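Local atomic coordinates of biofilm-associated surface protein (Staphylococcus aureus, PDB entry 7C7U), a protein that probably mediates adhesion and biofilm formation as a calcium-binding, cell wall-anchored surface protein that acts as a switch modulating functional amyloid formation. Residues 89-92 against 93-96; 397-401 against 402-406; 439-442 against 443-447. One frame throughout, in Å; residues are numbered along the deposited sequence.

Contact 1 (89-92 against 93-96); sequences ANPS and GSNK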
loop_
_atom_site.group_PDB
_atom_site.type_symbol
_atom_site.label_atom_id
_atom_site.label_comp_id
_atom_site.label_asym_id
_atom_site.label_seq_id
_atom_site.Cartn_x
_atom_site.Cartn_y
_atom_site.Cartn_z
ATOM N N ALA A 89 -29.537 3.824 2.190
ATOM C CA ALA A 89 -29.778 4.109 3.595
ATOM C C ALA A 89 -30.432 5.478 3.701
ATOM O O ALA A 89 -30.308 6.314 2.802
ATOM C CB ALA A 89 -28.475 4.073 4.405
ATOM N N ASN A 90 -31.106 5.703 4.825
ATOM C CA ASN A 90 -31.693 7.005 5.128
ATOM C C ASN A 90 -30.637 7.922 5.718
ATOM O O ASN A 90 -29.947 7.527 6.658
ATOM C CB ASN A 90 -32.827 6.865 6.137
ATOM C CG ASN A 90 -34.010 6.127 5.583
ATOM O OD1 ASN A 90 -34.093 5.887 4.383
ATOM N ND2 ASN A 90 -34.948 5.778 6.450
ATOM N N PRO A 91 -30.505 9.153 5.232
ATOM C CA PRO A 91 -29.614 10.100 5.904
ATOM C C PRO A 91 -30.101 10.347 7.325
ATOM O O PRO A 91 -31.255 10.087 7.669
ATOM C CB PRO A 91 -29.708 11.367 5.042
ATOM C CG PRO A 91 -30.259 10.892 3.727
ATOM C CD PRO A 91 -31.175 9.752 4.069
ATOM N N SER A 92 -29.177 10.786 8.172
ATOM C CA SER A 92 -29.504 11.018 9.571
ATOM C C SER A 92 -30.602 12.060 9.671
ATOM O O SER A 92 -30.512 13.120 9.054
ATOM C CB SER A 92 -28.271 11.478 10.343
ATOM O OG SER A 92 -27.656 12.593 9.712
ATOM N N GLY A 93 -31.659 11.732 10.410
ATOM C CA GLY A 93 -32.778 12.637 10.587
ATOM C C GLY A 93 -33.742 12.703 9.426
ATOM O O GLY A 93 -34.551 13.636 9.359
ATOM N N SER A 94 -33.698 11.728 8.517
ATOM C CA SER A 94 -34.604 11.678 7.380
ATOM C C SER A 94 -35.138 10.267 7.215
ATOM O O SER A 94 -34.581 9.299 7.742
ATOM C CB SER A 94 -33.918 12.124 6.081
ATOM O OG SER A 94 -34.731 11.843 4.946
ATOM N N ASN A 95 -36.245 10.160 6.482
ATOM C CA ASN A 95 -36.835 8.869 6.164
ATOM C C ASN A 95 -36.834 8.583 4.670
ATOM O O ASN A 95 -37.554 7.685 4.231
ATOM C CB ASN A 95 -38.267 8.773 6.700
ATOM C CG ASN A 95 -38.342 8.964 8.205
ATOM O OD1 ASN A 95 -37.449 8.542 8.944
ATOM N ND2 ASN A 95 -39.415 9.604 8.668
ATOM N N LYS A 96 -36.069 9.330 3.877
ATOM C CA LYS A 96 -36.015 9.127 2.435
ATOM C C LYS A 96 -34.663 8.549 2.049
ATOM O O LYS A 96 -33.641 9.208 2.270
ATOM C CB LYS A 96 -36.264 10.442 1.698
ATOM C CG LYS A 96 -37.665 11.014 1.938
ATOM C CD LYS A 96 -37.894 12.295 1.141
ATOM C CE LYS A 96 -39.133 13.032 1.653
ATOM N NZ LYS A 96 -40.325 12.131 1.657
HETATM O O HOH W 1 -34.537 6.885 9.222
HETATM O O HOH W 2 -37.803 5.164 5.077
#

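Contact 2 (397-401 against 402-406); sequences DRYER and QLSLS. With CA (calcium ion), chain E; CA (calcium ion), chain D.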
loop_
_atom_site.group_PDB
_atom_site.type_symbol
_atom_site.label_atom_id
_atom_site.label_comp_id
_atom_site.label_asym_id
_atom_site.label_seq_id
_atom_site.Cartn_x
_atom_site.Cartn_y
_atom_site.Cartn_z
ATOM N N ASP A 397 1.625 -4.103 -0.396
ATOM C CA ASP A 397 1.140 -2.842 -0.952
ATOM C C ASP A 397 1.483 -1.661 -0.059
ATOM O O ASP A 397 2.117 -0.691 -0.496
ATOM C CB ASP A 397 -0.378 -2.880 -1.129
ATOM C CG ASP A 397 -0.826 -3.672 -2.335
ATOM O OD1 ASP A 397 -0.125 -4.608 -2.746
ATOM O OD2 ASP A 397 -1.921 -3.366 -2.850
ATOM N N ARG A 398 1.057 -1.728 1.206
ATOM C CA ARG A 398 1.243 -0.575 2.082
ATOM C C ARG A 398 2.709 -0.356 2.418
ATOM O O ARG A 398 3.121 0.784 2.635
ATOM C CB ARG A 398 0.413 -0.723 3.360
ATOM C CG ARG A 398 0.946 -1.698 4.369
ATOM C CD ARG A 398 -0.092 -1.906 5.464
ATOM N NE ARG A 398 -1.237 -2.648 4.958
ATOM C CZ ARG A 398 -2.445 -2.655 5.515
ATOM N NH1 ARG A 398 -2.704 -1.951 6.616
ATOM N NH2 ARG A 398 -3.400 -3.367 4.956
ATOM N N TYR A 399 3.513 -1.421 2.462
ATOM C CA TYR A 399 4.950 -1.227 2.622
ATOM C C TYR A 399 5.532 -0.474 1.435
ATOM O O TYR A 399 6.320 0.460 1.618
ATOM C CB TYR A 399 5.655 -2.567 2.810
ATOM C CG TYR A 399 7.138 -2.457 3.081
ATOM C CD1 TYR A 399 8.060 -2.358 2.029
ATOM C CD2 TYR A 399 7.626 -2.465 4.381
ATOM C CE1 TYR A 399 9.407 -2.274 2.268
ATOM C CE2 TYR A 399 8.996 -2.365 4.629
ATOM C CZ TYR A 399 9.877 -2.279 3.569
ATOM O OH TYR A 399 11.240 -2.181 3.786
ATOM N N GLU A 400 5.151 -0.856 0.208
ATOM C CA GLU A 400 5.688 -0.175 -0.974
ATOM C C GLU A 400 5.265 1.285 -0.993
ATOM O O GLU A 400 6.072 2.171 -1.312
ATOM C CB GLU A 400 5.257 -0.876 -2.275
ATOM C CG GLU A 400 5.806 -2.300 -2.441
ATOM C CD GLU A 400 5.839 -2.797 -3.891
ATOM O OE1 GLU A 400 6.665 -2.277 -4.695
ATOM O OE2 GLU A 400 5.067 -3.736 -4.229
ATOM N N ARG A 401 4.012 1.556 -0.622
ATOM C CA ARG A 401 3.503 2.920 -0.630
ATOM C C ARG A 401 4.184 3.773 0.432
ATOM O O ARG A 401 4.540 4.926 0.168
ATOM C CB ARG A 401 1.989 2.910 -0.411
ATOM C CG ARG A 401 1.186 2.892 -1.691
ATOM C CD ARG A 401 -0.274 3.230 -1.426
ATOM N NE ARG A 401 -0.879 2.328 -0.456
ATOM C CZ ARG A 401 -1.543 1.228 -0.794
ATOM N NH1 ARG A 401 -1.683 0.906 -2.074
ATOM N NH2 ARG A 401 -2.063 0.451 0.143
ATOM N N GLN A 402 4.375 3.229 1.635
ATOM C CA GLN A 402 4.815 4.037 2.764
ATOM C C GLN A 402 6.322 4.022 2.979
ATOM O O GLN A 402 6.878 5.037 3.410
ATOM C CB GLN A 402 4.144 3.568 4.059
ATOM C CG GLN A 402 2.636 3.556 4.040
ATOM C CD GLN A 402 2.081 2.687 5.160
ATOM O OE1 GLN A 402 2.842 2.166 5.985
ATOM N NE2 GLN A 402 0.755 2.499 5.180
ATOM N N LEU A 403 6.992 2.900 2.709
ATOM C CA LEU A 403 8.404 2.720 3.042
ATOM C C LEU A 403 9.298 2.806 1.809
ATOM O O LEU A 403 10.059 3.763 1.658
ATOM C CB LEU A 403 8.617 1.382 3.759
ATOM C CG LEU A 403 8.532 1.283 5.273
ATOM C CD1 LEU A 403 9.706 1.997 5.913
ATOM C CD2 LEU A 403 7.183 1.800 5.820
ATOM N N SER A 404 9.252 1.808 0.932
ATOM C CA SER A 404 10.192 1.702 -0.171
ATOM C C SER A 404 9.911 2.674 -1.312
ATOM O O SER A 404 10.834 2.983 -2.076
ATOM C CB SER A 404 10.188 0.266 -0.704
ATOM O OG SER A 404 8.993 -0.012 -1.415
ATOM N N LEU A 405 8.675 3.159 -1.443
ATOM C CA LEU A 405 8.202 4.003 -2.543
ATOM C C LEU A 405 8.222 3.300 -3.893
ATOM O O LEU A 405 7.954 3.937 -4.923
ATOM C CB LEU A 405 8.990 5.321 -2.637
ATOM C CG LEU A 405 9.204 6.031 -1.310
ATOM C CD1 LEU A 405 9.958 7.341 -1.512
ATOM C CD2 LEU A 405 7.853 6.270 -0.641
ATOM N N SER A 406 8.510 2.004 -3.923
ATOM C CA SER A 406 8.372 1.261 -5.156
ATOM C C SER A 406 6.899 1.178 -5.557
ATOM O O SER A 406 5.988 1.444 -4.766
ATOM C CB SER A 406 8.974 -0.132 -4.999
ATOM O OG SER A 406 8.710 -0.669 -3.715
HETATM CA CA CA E . 6.435 -3.643 -6.513
HETATM CA CA CA D . 4.291 -5.796 -3.817
HETATM O O HOH W 3 2.106 -4.469 -4.054
HETATM O O HOH W 4 -0.513 2.641 2.818
#

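Contact 3 (439-442 against 443-447); sequences ADIT and TEDTV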
loop_
_atom_site.group_PDB
_atom_site.type_symbol
_atom_site.label_atom_id
_atom_site.label_comp_id
_atom_site.label_asym_id
_atom_site.label_seq_id
_atom_site.Cartn_x
_atom_site.Cartn_y
_atom_site.Cartn_z
ATOM N N ALA A 439 28.861 5.008 -22.295
ATOM C CA ALA A 439 29.602 4.743 -23.520
ATOM C C ALA A 439 31.081 4.554 -23.219
ATOM O O ALA A 439 31.629 5.174 -22.303
ATOM C CB ALA A 439 29.435 5.896 -24.510
ATOM N N ASP A 440 31.726 3.669 -23.991
ATOM C CA ASP A 440 33.176 3.537 -23.929
ATOM C C ASP A 440 33.837 4.877 -24.265
ATOM O O ASP A 440 33.306 5.678 -25.043
ATOM C CB ASP A 440 33.675 2.451 -24.898
ATOM C CG ASP A 440 33.168 1.053 -24.550
ATOM O OD1 ASP A 440 32.718 0.818 -23.404
ATOM O OD2 ASP A 440 33.272 0.163 -25.426
ATOM N N ILE A 441 35.003 5.129 -23.660
ATOM C CA ILE A 441 35.790 6.337 -23.935
ATOM C C ILE A 441 37.239 5.939 -24.239
ATOM O O ILE A 441 37.598 4.767 -24.182
ATOM C CB ILE A 441 35.724 7.352 -22.776
ATOM C CG1 ILE A 441 36.294 6.745 -21.497
ATOM C CG2 ILE A 441 34.291 7.862 -22.557
ATOM C CD1 ILE A 441 36.598 7.799 -20.460
ATOM N N THR A 442 38.073 6.925 -24.592
ATOM C CA THR A 442 39.493 6.659 -24.826
ATOM C C THR A 442 40.340 7.222 -23.687
ATOM O O THR A 442 39.864 7.974 -22.827
ATOM C CB THR A 442 40.008 7.238 -26.161
ATOM O OG1 THR A 442 40.307 8.635 -26.014
ATOM C CG2 THR A 442 39.016 7.045 -27.294
ATOM N N THR A 443 41.622 6.843 -23.703
ATOM C CA THR A 443 42.604 7.349 -22.752
ATOM C C THR A 443 42.807 8.857 -22.854
ATOM O O THR A 443 43.393 9.433 -21.936
ATOM C CB THR A 443 43.964 6.657 -22.954
ATOM O OG1 THR A 443 44.487 7.017 -24.237
ATOM C CG2 THR A 443 43.870 5.114 -22.848
ATOM N N GLU A 444 42.330 9.517 -23.918
ATOM C CA GLU A 444 42.427 10.973 -24.026
ATOM C C GLU A 444 41.182 11.704 -23.528
ATOM O O GLU A 444 41.217 12.931 -23.378
ATOM C CB GLU A 444 42.705 11.386 -25.471
ATOM C CG GLU A 444 44.192 11.289 -25.811
ATOM C CD GLU A 444 44.494 11.597 -27.262
ATOM O OE1 GLU A 444 43.569 11.467 -28.097
ATOM O OE2 GLU A 444 45.660 11.966 -27.561
ATOM N N ASP A 445 40.102 10.986 -23.258
ATOM C CA ASP A 445 38.866 11.609 -22.786
ATOM C C ASP A 445 38.947 11.959 -21.309
ATOM O O ASP A 445 39.679 11.332 -20.533
ATOM C CB ASP A 445 37.669 10.690 -23.038
ATOM C CG ASP A 445 37.250 10.692 -24.492
ATOM O OD1 ASP A 445 36.929 11.792 -24.997
ATOM O OD2 ASP A 445 37.281 9.618 -25.140
ATOM N N THR A 446 38.193 12.993 -20.924
ATOM C CA THR A 446 38.204 13.476 -19.553
ATOM C C THR A 446 36.833 13.408 -18.891
ATOM O O THR A 446 36.684 13.905 -17.772
ATOM C CB THR A 446 38.743 14.911 -19.500
ATOM O OG1 THR A 446 37.942 15.748 -20.337
ATOM C CG2 THR A 446 40.217 14.959 -19.980
ATOM N N VAL A 447 35.830 12.816 -19.549
ATOM C CA VAL A 447 34.487 12.701 -18.983
ATOM C C VAL A 447 33.920 11.329 -19.344
ATOM O O VAL A 447 34.030 10.885 -20.491
ATOM C CB VAL A 447 33.527 13.819 -19.461
ATOM C CG1 VAL A 447 32.149 13.730 -18.718
ATOM C CG2 VAL A 447 34.140 15.202 -19.268
HETATM O O HOH W 5 40.579 8.660 -19.877
#

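Contact 1 (89-92 against 93-96)
The side chain of Asn90 lies alongside the backbone of Ser94 to Lys96, as the chain doubles back on itself. Its CB sits 3.4 Å from Ser94 O, while farther out ND2 comes within 3.6 Å of Asn95 CA and OD1 approaches the carbonyl carbon of Lys96. CG stands beside the backbone N of Asn90, opposite the carbonyl carbon (chi1 -67°), and this brings the carboxamide over the returning segment. Water completes the link: ND2 gives hydrogen bonds to two water molecules, of which one donates to Asn95 O and the other lies 2.8 Å from Ser94 O. The Pro91 ring packs against the same returning segment, its CD 3.1 Å from Lys96 O and 4.1 Å from Ser94 CB.

The reversal behind these contacts is a type II beta turn from Pro91 to Ser94, closed by Ser94 N bonding to Pro91 O at 3.1 Å. Gly93 takes the third position with the positive phi (78°) that such a turn requires. Immediately after it, Ser94 OG accepts from Lys96 N over 3.0 Å, an ST turn that follows directly on the beta turn. At the corner, Ser92 OG is held by Gly127 N, which ties the turn to a neighbouring loop.

The whole segment joins strand 84-90 to its antiparallel partner 98-104, with Ala89 bonded through the backbone to Val98. Along its other edge strand 84-90 pairs with strand 133-144, where Asn90 meets Lys138 through the backbone, and Ser92, in the turn, touches Tyr135 of that strand.

Contact 2 (397-401 against 402-406)
Glu400 reaches from helix 397-404 past Ser406, just beyond the helix end, to two calcium ions. Its CB lies 3.5 Å from Ser406 O. The next atom, CG, stands beside the backbone N of Glu400 (chi1 -64°) and is 3.6 Å from Ser406 OG; from there the chain runs out extended (chi2 -158°) and turns the carboxylate oxygens to both metals. OE1 binds the calcium ion of chain E at 2.3 Å and also lies 2.8 Å from Ser406 OG. OE2 is shared: it is 2.2 Å from the calcium ion of chain D and 2.7 Å from that of chain E. The carboxylate is thus bidentate to one ion and bridges to the other, which probably draws charge from both oxygens and fixes its rotation.

On another side of the helix, Leu403 CB sits over the face of the Tyr399 ring, 3.8 Å from its centroid and 7° from the normal, a CH-pi contact. The backbone beneath is widening: Tyr399 O accepts from Leu403 N at 2.8 Å and also, from the opposite face of its carbonyl plane, from Ser404 N in a pi-type turn. Leu405 then leaves the helix with positive phi.

Asp389, Asp391, Asp393 and the carbonyl of Leu395 also surround the chain D ion, with a water that donates to Asp397 OD1. With Glu400 as the twelfth residue counted from Asp389, this is the 1-3-5-7-12 ligand spacing of an EF-hand loop, with Asp397 at position 9 acting through the water. Asp407, Asn410 and Asp420 complete the site of the chain E ion, and Glu400, Asp391 and Asp393 serve both ions.

Contact 3 (439-442 against 443-447)
The carboxylate of Asp445 turns back toward Thr442 and takes its backbone N-H at one edge: OD2 accepts through its anti lone pair, over 2.9 Å from Thr442 N and nearly straight at 170°. Thr442 OG1 stands off one face of this flat group, 3.3 Å from OD2, in a weak hydrogen bond. Displaced to the other side is Ile441 CB, 3.6 Å from OD2. CG of Asp445 lies beside its own backbone N (chi1 -76°), and the carboxylate thereby swings over the end of the preceding strand.

Thr442 answers with its own hydroxyl oxygen. OG1 accepts from Glu444 N at 3.0 Å, an ST turn, with OG1 between the backbone N and the carbonyl carbon (chi1 82°), within reach of the N-H two residues on. The main chain folds here in a type I beta turn from Thr442 to Asp445, with Asp445 N bonded to Thr442 O at 3.1 Å and a water near both Thr442 O and Asp445 O. Thr442 N gives to the carboxylate of Asp445, while Asp445 N gives to the carbonyl of Thr442, so two bonds tie the ends of the turn. It is the reversal of a beta hairpin, connecting strand 437-442 to the antiparallel strand 447-451 within a mixed sheet.

Farther along the hairpin, Ile441 CG2 lies 3.7 Å from Val447 O, and on the strand's other edge Ile441 pairs by backbone with Glu514 and Val516. Asp445 is also held by the loop between strands 535-539 and 545-550, OD2 by Thr541 OG1 and OD1 by Ser542 N; separately, Thr566 OG1 bonds to Val447 O.

The three contacts follow one another along an elongated chain and share no sheet or helix. Contact 1 belongs to the branched N-terminal sheet, contact 2 to helix 397-404 near the centre of the chain, and contact 3 to the mixed sheet that follows the calcium cluster. Centres of contacts 1 and 2 are about 40 Å apart, as are those of 2 and 3, whereas 1 and 3 lie about 76 Å apart on opposite sides of the chain's centre. None touches another. Contacts 1 and 3 are the turns between consecutive antiparallel strands; contact 2 contributes to calcium sites between the sheet regions, consistent with calcium influencing how they are joined.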